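Local structure of pyruvate kinase (3GG8) at residues L126-D131 against G146-S151; I141-G146 against K191-P196; T157-I160 against L165-K168. The protein catalyses the transfer of a phosphoryl group from phosphoenolpyruvate to ADP, giving pyruvate and ATP in the last step of glycolysis. All coordinates share one frame; numbering follows the deposited sequence.

Contact 1: L126-D131 against G146-S151; sequences LKIVTD and GALPQS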
# COMPACT_ATOMS: atom_id res chain seq x y z
N LEU C 126 -4.38 -42.08 -42.98
CA LEU C 126 -5.85 -42.01 -43.05
C LEU C 126 -6.33 -40.88 -43.96
O LEU C 126 -6.08 -39.70 -43.70
CB LEU C 126 -6.46 -41.85 -41.65
CG LEU C 126 -7.96 -41.57 -41.48
CD1 LEU C 126 -8.83 -42.73 -41.98
CD2 LEU C 126 -8.25 -41.27 -40.01
N LYS C 127 -7.03 -41.25 -45.03
CA LYS C 127 -7.67 -40.28 -45.89
C LYS C 127 -8.99 -39.88 -45.26
O LYS C 127 -9.77 -40.74 -44.84
CB LYS C 127 -7.89 -40.89 -47.28
CG LYS C 127 -8.42 -39.93 -48.33
CD LYS C 127 -8.14 -40.50 -49.70
CE LYS C 127 -9.01 -39.86 -50.78
NZ LYS C 127 -8.59 -40.38 -52.13
N ILE C 128 -9.24 -38.58 -45.16
CA ILE C 128 -10.55 -38.10 -44.74
C ILE C 128 -11.20 -37.35 -45.88
O ILE C 128 -10.72 -36.30 -46.29
CB ILE C 128 -10.49 -37.24 -43.46
CG1 ILE C 128 -9.87 -38.04 -42.32
CG2 ILE C 128 -11.91 -36.74 -43.07
CD1 ILE C 128 -9.69 -37.24 -41.05
N VAL C 129 -12.31 -37.89 -46.37
CA VAL C 129 -13.01 -37.32 -47.54
C VAL C 129 -14.22 -36.47 -47.16
O VAL C 129 -14.73 -36.55 -46.04
CB VAL C 129 -13.44 -38.42 -48.57
CG1 VAL C 129 -12.25 -39.33 -48.96
CG2 VAL C 129 -14.63 -39.24 -48.07
N THR C 130 -14.68 -35.68 -48.13
CA THR C 130 -15.79 -34.76 -47.97
C THR C 130 -17.15 -35.37 -48.43
O THR C 130 -18.21 -34.85 -48.09
CB THR C 130 -15.46 -33.41 -48.71
OG1 THR C 130 -14.74 -32.53 -47.82
CG2 THR C 130 -16.71 -32.71 -49.21
N ASP C 131 -17.11 -36.46 -49.19
CA ASP C 131 -18.34 -37.18 -49.59
C ASP C 131 -18.89 -37.99 -48.42
O ASP C 131 -18.35 -39.04 -48.07
CB ASP C 131 -18.07 -38.10 -50.81
CG ASP C 131 -19.33 -38.83 -51.30
OD1 ASP C 131 -19.21 -39.62 -52.26
OD2 ASP C 131 -20.42 -38.63 -50.75
N GLY C 146 -18.01 -30.07 -44.93
CA GLY C 146 -17.67 -30.00 -46.36
C GLY C 146 -16.49 -29.11 -46.70
O GLY C 146 -15.82 -29.34 -47.71
N ALA C 147 -16.25 -28.10 -45.87
CA ALA C 147 -15.14 -27.16 -46.04
C ALA C 147 -13.87 -27.59 -45.30
O ALA C 147 -12.94 -26.80 -45.19
CB ALA C 147 -15.57 -25.76 -45.59
N LEU C 148 -13.81 -28.82 -44.80
CA LEU C 148 -12.57 -29.32 -44.17
C LEU C 148 -11.27 -29.06 -44.96
O LEU C 148 -10.28 -28.54 -44.40
CB LEU C 148 -12.69 -30.81 -43.79
CG LEU C 148 -11.48 -31.48 -43.12
CD1 LEU C 148 -11.19 -30.86 -41.75
CD2 LEU C 148 -11.66 -32.99 -43.04
N PRO C 149 -11.24 -29.42 -46.26
CA PRO C 149 -9.97 -29.29 -46.99
C PRO C 149 -9.56 -27.84 -47.23
O PRO C 149 -8.39 -27.56 -47.54
CB PRO C 149 -10.24 -30.00 -48.32
CG PRO C 149 -11.52 -30.75 -48.13
CD PRO C 149 -12.30 -29.97 -47.13
N GLN C 150 -10.51 -26.92 -47.08
CA GLN C 150 -10.28 -25.49 -47.21
C GLN C 150 -10.20 -24.78 -45.84
O GLN C 150 -10.24 -23.55 -45.76
CB GLN C 150 -11.39 -24.86 -48.07
CG GLN C 150 -11.36 -25.26 -49.57
CD GLN C 150 -12.04 -26.59 -49.87
OE1 GLN C 150 -13.14 -26.86 -49.39
NE2 GLN C 150 -11.38 -27.43 -50.67
N SER C 151 -10.07 -25.55 -44.77
CA SER C 151 -9.99 -25.00 -43.42
C SER C 151 -8.67 -25.43 -42.79
O SER C 151 -8.00 -24.67 -42.09
CB SER C 151 -11.17 -25.48 -42.58
OG SER C 151 -12.41 -25.18 -43.20
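Next to the place where T130 meets G146, the carbonyl oxygen A147 O is gripped twice from within its own loop: S151 OG donates to it over 2.6 Å, and Q150 N adds a weak backbone bond. The hydroxyl of S151 comes down from above the carbonyl plane, 51° out of it. A separate backbone bond runs from S151 N to L148 O within the same turn. The loop 146-151, which follows strand 140-142, folds up beside the end of strand 125-129 in the B domain, the small beta-rich domain that pyruvate kinases insert into their eight-stranded barrel.

Across the contact, the strand containing residues 126-129 runs out just before T130, which meets the loop with both branches of its side chain. Its hydroxyl carries the polar link: T130 OG1 donates a weak, long hydrogen bond to G146 O, at 3.4 Å. T130 OG1 also lies against the proline, 3.6 Å from P149 CD, with P149 CG scarcely farther. The methyl, T130 CG2, anti to the backbone N, rests on G146 as well, 3.8 Å from G146 O.

Two residues back in the strand, I128 faces the loop too, and here the meeting is purely apolar. I128 and L148 cross at about a right angle, and both are buried. P149 packs against V177 of the adjoining strand 176-181, so the turn sits on more than one strand. With I128 CG1 beside the backbone N (chi1 -58°), CG2 falls anti to that N and points at the leucine, and I128 CG2 touches L148 CD2 at 3.8 Å.

Contact 2: I141-G146 against K191-P196; sequences IACSYG and KNMNLP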
# COMPACT_ATOMS: atom_id res chain seq x y z
N ILE C 141 -11.99 -42.44 -44.44
CA ILE C 141 -13.26 -42.13 -43.77
C ILE C 141 -13.89 -40.82 -44.28
O ILE C 141 -13.22 -40.01 -44.92
CB ILE C 141 -13.13 -42.12 -42.19
CG1 ILE C 141 -12.28 -40.95 -41.68
CG2 ILE C 141 -12.60 -43.46 -41.66
CD1 ILE C 141 -12.45 -40.69 -40.18
N ALA C 142 -15.18 -40.63 -43.97
CA ALA C 142 -15.91 -39.41 -44.35
C ALA C 142 -16.08 -38.47 -43.17
O ALA C 142 -16.10 -38.91 -42.02
CB ALA C 142 -17.24 -39.77 -44.93
N CYS C 143 -16.19 -37.18 -43.47
CA CYS C 143 -16.37 -36.12 -42.47
C CYS C 143 -17.52 -35.20 -42.89
O CYS C 143 -17.60 -34.81 -44.06
CB CYS C 143 -15.06 -35.34 -42.31
SG CYS C 143 -15.18 -33.74 -41.48
N SER C 144 -18.41 -34.86 -41.96
CA SER C 144 -19.63 -34.09 -42.27
C SER C 144 -19.38 -32.65 -42.71
O SER C 144 -20.26 -32.01 -43.29
CB SER C 144 -20.56 -34.09 -41.06
OG SER C 144 -19.96 -33.39 -39.99
N TYR C 145 -18.17 -32.17 -42.41
CA TYR C 145 -17.80 -30.78 -42.63
C TYR C 145 -17.19 -30.59 -44.02
O TYR C 145 -16.03 -30.91 -44.25
CB TYR C 145 -16.84 -30.35 -41.51
CG TYR C 145 -16.28 -28.95 -41.60
CD1 TYR C 145 -14.93 -28.71 -41.33
CD2 TYR C 145 -17.10 -27.86 -41.93
CE1 TYR C 145 -14.40 -27.42 -41.41
CE2 TYR C 145 -16.57 -26.56 -42.02
CZ TYR C 145 -15.22 -26.36 -41.76
OH TYR C 145 -14.68 -25.11 -41.83
N GLY C 146 -18.01 -30.07 -44.93
CA GLY C 146 -17.67 -30.00 -46.36
C GLY C 146 -16.49 -29.11 -46.70
O GLY C 146 -15.82 -29.34 -47.71
N LYS C 191 -18.37 -40.35 -35.01
CA LYS C 191 -17.78 -39.74 -33.83
C LYS C 191 -17.52 -38.25 -34.07
O LYS C 191 -17.30 -37.82 -35.21
CB LYS C 191 -16.48 -40.45 -33.46
CG LYS C 191 -16.63 -41.90 -33.16
CD LYS C 191 -17.64 -42.15 -32.07
CE LYS C 191 -17.64 -43.62 -31.66
NZ LYS C 191 -19.02 -44.09 -31.38
N ASN C 192 -17.53 -37.48 -32.99
CA ASN C 192 -17.19 -36.06 -33.07
C ASN C 192 -15.74 -35.81 -33.51
O ASN C 192 -14.85 -36.64 -33.31
CB ASN C 192 -17.51 -35.34 -31.75
CG ASN C 192 -16.67 -35.85 -30.57
OD1 ASN C 192 -15.52 -36.30 -30.73
ND2 ASN C 192 -17.25 -35.76 -29.37
N MET C 193 -15.54 -34.65 -34.12
CA MET C 193 -14.24 -34.22 -34.59
C MET C 193 -13.93 -32.81 -34.09
O MET C 193 -14.82 -31.96 -33.95
CB MET C 193 -14.17 -34.29 -36.12
CG MET C 193 -14.31 -35.71 -36.67
SD MET C 193 -14.33 -35.84 -38.47
CE MET C 193 -12.71 -35.20 -38.91
N ASN C 194 -12.65 -32.58 -33.80
CA ASN C 194 -12.18 -31.27 -33.42
C ASN C 194 -11.07 -30.81 -34.34
O ASN C 194 -10.26 -31.62 -34.82
CB ASN C 194 -11.73 -31.28 -31.96
CG ASN C 194 -12.89 -31.53 -31.00
OD1 ASN C 194 -13.31 -32.67 -30.83
ND2 ASN C 194 -13.41 -30.47 -30.40
N LEU C 195 -11.05 -29.50 -34.57
CA LEU C 195 -10.06 -28.87 -35.45
C LEU C 195 -9.22 -27.83 -34.70
O LEU C 195 -9.42 -26.63 -34.91
CB LEU C 195 -10.80 -28.22 -36.61
CG LEU C 195 -11.01 -28.92 -37.95
CD1 LEU C 195 -11.13 -30.45 -37.89
CD2 LEU C 195 -12.18 -28.27 -38.71
N PRO C 196 -8.29 -28.27 -33.83
CA PRO C 196 -7.45 -27.37 -33.03
C PRO C 196 -6.82 -26.22 -33.85
O PRO C 196 -6.23 -26.48 -34.90
CB PRO C 196 -6.34 -28.30 -32.51
CG PRO C 196 -6.98 -29.64 -32.44
CD PRO C 196 -7.99 -29.69 -33.56
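Sulfur meets sulfur first: C143 SG lies 3.8 Å from M193 SD, a van der Waals contact between two buried side chains. The methionine chain runs straight out from the backbone and then bends at chi3, 62°, which swings its terminal methyl back beside the cysteine, so that M193 CE sits 3.9 Å from C143 SG. The CB of C143 is close to this sulfur and methyl too, so SD and CE of M193 lie against both CB and SG of C143.

The other apolar contact is between an aromatic ring and a leucine methyl. L195 CD2 approaches the tyrosine ring obliquely, touching Y145 CE1 at 3.6 Å, with CD1 of the ring almost as near. L195 holds both its torsions away from staggered positions, chi1 -95° and chi2 31°, which may reflect some strain or an imprecisely fitted side chain.

No hydrogen bond crosses between the segments; polar links lie to the sides. Y145 N donates to C143 SG over 3.5 Å, a bond within the segment that engages the sulfur from the backbone two residues on. At the far end of the ring, Y145 OH is held by S151 OG and by Q201 N, which pins the end of the ring in place.

The contact joins residues following strand 140-142 to those on and after strand 193-194, the two outermost strands of the B-domain sheet. The CA atoms of C143 and M193 stay 8.4 Å apart, and side chains span the gap. I128 of strand 125-129 backs the cysteine, while I158 of strand 157-160 lies against both M193 and L195.

Contact 3: T157-I160 against L165-K168; sequences TILI and LSVK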
# COMPACT_ATOMS: atom_id res chain seq x y z
N THR C 157 -3.52 -30.32 -36.79
CA THR C 157 -3.95 -31.52 -36.10
C THR C 157 -5.47 -31.66 -36.14
O THR C 157 -6.19 -30.67 -35.95
CB THR C 157 -3.43 -31.52 -34.64
OG1 THR C 157 -2.00 -31.63 -34.66
CG2 THR C 157 -4.01 -32.67 -33.86
N ILE C 158 -5.96 -32.86 -36.43
CA ILE C 158 -7.39 -33.16 -36.31
C ILE C 158 -7.62 -34.24 -35.25
O ILE C 158 -7.00 -35.31 -35.32
CB ILE C 158 -8.04 -33.64 -37.64
CG1 ILE C 158 -7.89 -32.61 -38.75
CG2 ILE C 158 -9.52 -33.98 -37.43
CD1 ILE C 158 -8.26 -33.18 -40.12
N LEU C 159 -8.50 -33.95 -34.29
CA LEU C 159 -8.90 -34.90 -33.25
C LEU C 159 -10.23 -35.58 -33.58
O LEU C 159 -11.17 -34.94 -34.07
CB LEU C 159 -8.99 -34.20 -31.89
CG LEU C 159 -7.81 -34.33 -30.92
CD1 LEU C 159 -6.51 -33.88 -31.54
CD2 LEU C 159 -8.08 -33.53 -29.66
N ILE C 160 -10.28 -36.89 -33.30
CA ILE C 160 -11.43 -37.73 -33.64
C ILE C 160 -11.87 -38.55 -32.43
O ILE C 160 -11.03 -39.11 -31.72
CB ILE C 160 -11.11 -38.68 -34.82
CG1 ILE C 160 -10.74 -37.86 -36.06
CG2 ILE C 160 -12.30 -39.60 -35.12
CD1 ILE C 160 -9.98 -38.65 -37.11
N LEU C 165 -8.37 -40.40 -31.17
CA LEU C 165 -7.39 -40.52 -32.23
C LEU C 165 -6.98 -39.12 -32.63
O LEU C 165 -7.84 -38.22 -32.76
CB LEU C 165 -7.98 -41.27 -33.42
CG LEU C 165 -7.21 -41.33 -34.75
CD1 LEU C 165 -5.92 -42.16 -34.67
CD2 LEU C 165 -8.13 -41.88 -35.81
N SER C 166 -5.68 -38.95 -32.81
CA SER C 166 -5.10 -37.70 -33.27
C SER C 166 -4.36 -37.94 -34.58
O SER C 166 -3.46 -38.79 -34.65
CB SER C 166 -4.16 -37.14 -32.21
OG SER C 166 -3.51 -35.99 -32.70
N VAL C 167 -4.75 -37.20 -35.61
CA VAL C 167 -4.06 -37.25 -36.90
C VAL C 167 -3.43 -35.89 -37.24
O VAL C 167 -4.00 -34.83 -36.93
CB VAL C 167 -4.97 -37.77 -38.06
CG1 VAL C 167 -5.50 -39.18 -37.76
CG2 VAL C 167 -6.13 -36.82 -38.33
N LYS C 168 -2.24 -35.92 -37.84
CA LYS C 168 -1.60 -34.72 -38.38
C LYS C 168 -1.90 -34.65 -39.88
O LYS C 168 -1.75 -35.66 -40.58
CB LYS C 168 -0.08 -34.74 -38.14
CG LYS C 168 0.59 -33.35 -38.09
CD LYS C 168 1.98 -33.33 -38.73
CE LYS C 168 3.12 -33.69 -37.76
NZ LYS C 168 3.42 -32.60 -36.76
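From CB to tip, I160 reaches across the beta hairpin to the partner strand. I160 CB passes L165 O at 3.9 Å; CG1, anti to the carbonyl carbon with chi1 at -60°, then carries the chain onward in an extended course to CD1. That last methyl rests 3.9 Å from L165 CD2, and it also comes within looser reach of the valine methyl V167 CG2. I160 and L165 lie side by side and point the same way, forming with I158 and V167 the buried face of this part of the B domain.

The two strands of the hairpin, 157-160 and 165-168, run antiparallel with four residues making the turn between them. I158 with V167 and I160 with L165 are the hydrogen-bonded pairs. In each, one N-H bond goes either way: I158 N to V167 O measures 2.8 Å and is returned by V167 N to I158 O, whose N-H...O angle of 177° is close to straight. I160 N to L165 O, again 2.8 Å, has its return in L165 N to I160 O. The intervening pairs, T157 with K168 and L159 with S166, are non-hydrogen-bonded. CA-H...O contacts accompany them, such as L159 CA to L165 O at 3.5 Å.

T157, L159, S166 and K168, the residues of these pairs, have their side chains on the face opposite I158, I160, L165 and V167. S166 OG touches two apolar neighbours there, T157 CG2 and L159 CD1, and R324 of a second subunit packs on this serine. Strand 176-181 flanks the hairpin beyond V167, where T179 is met. With chi1 at -59°, V167 CG2 sits flanked by both main-chain branches, which sets it only 3.5 Å from I158 O.

How the contacts relate
Starting from the N terminus, contact 1 closes a loop of 14 residues between strand 125-129 and the turn at 146-151. That loop contains strand 140-142, so contact 2 crosses it: its first segment begins inside the loop and shares G146 with contact 1, and its second lies 44 residues farther on. Contact 3 opens after contact 1 is complete and nests inside contact 2 as a local hairpin. All three reach the same B-domain sheet. V129 N to I141 O ties contacts 1 and 2, N194 N to L159 O ties contacts 2 and 3, and I128 packs on I160 between contacts 1 and 3.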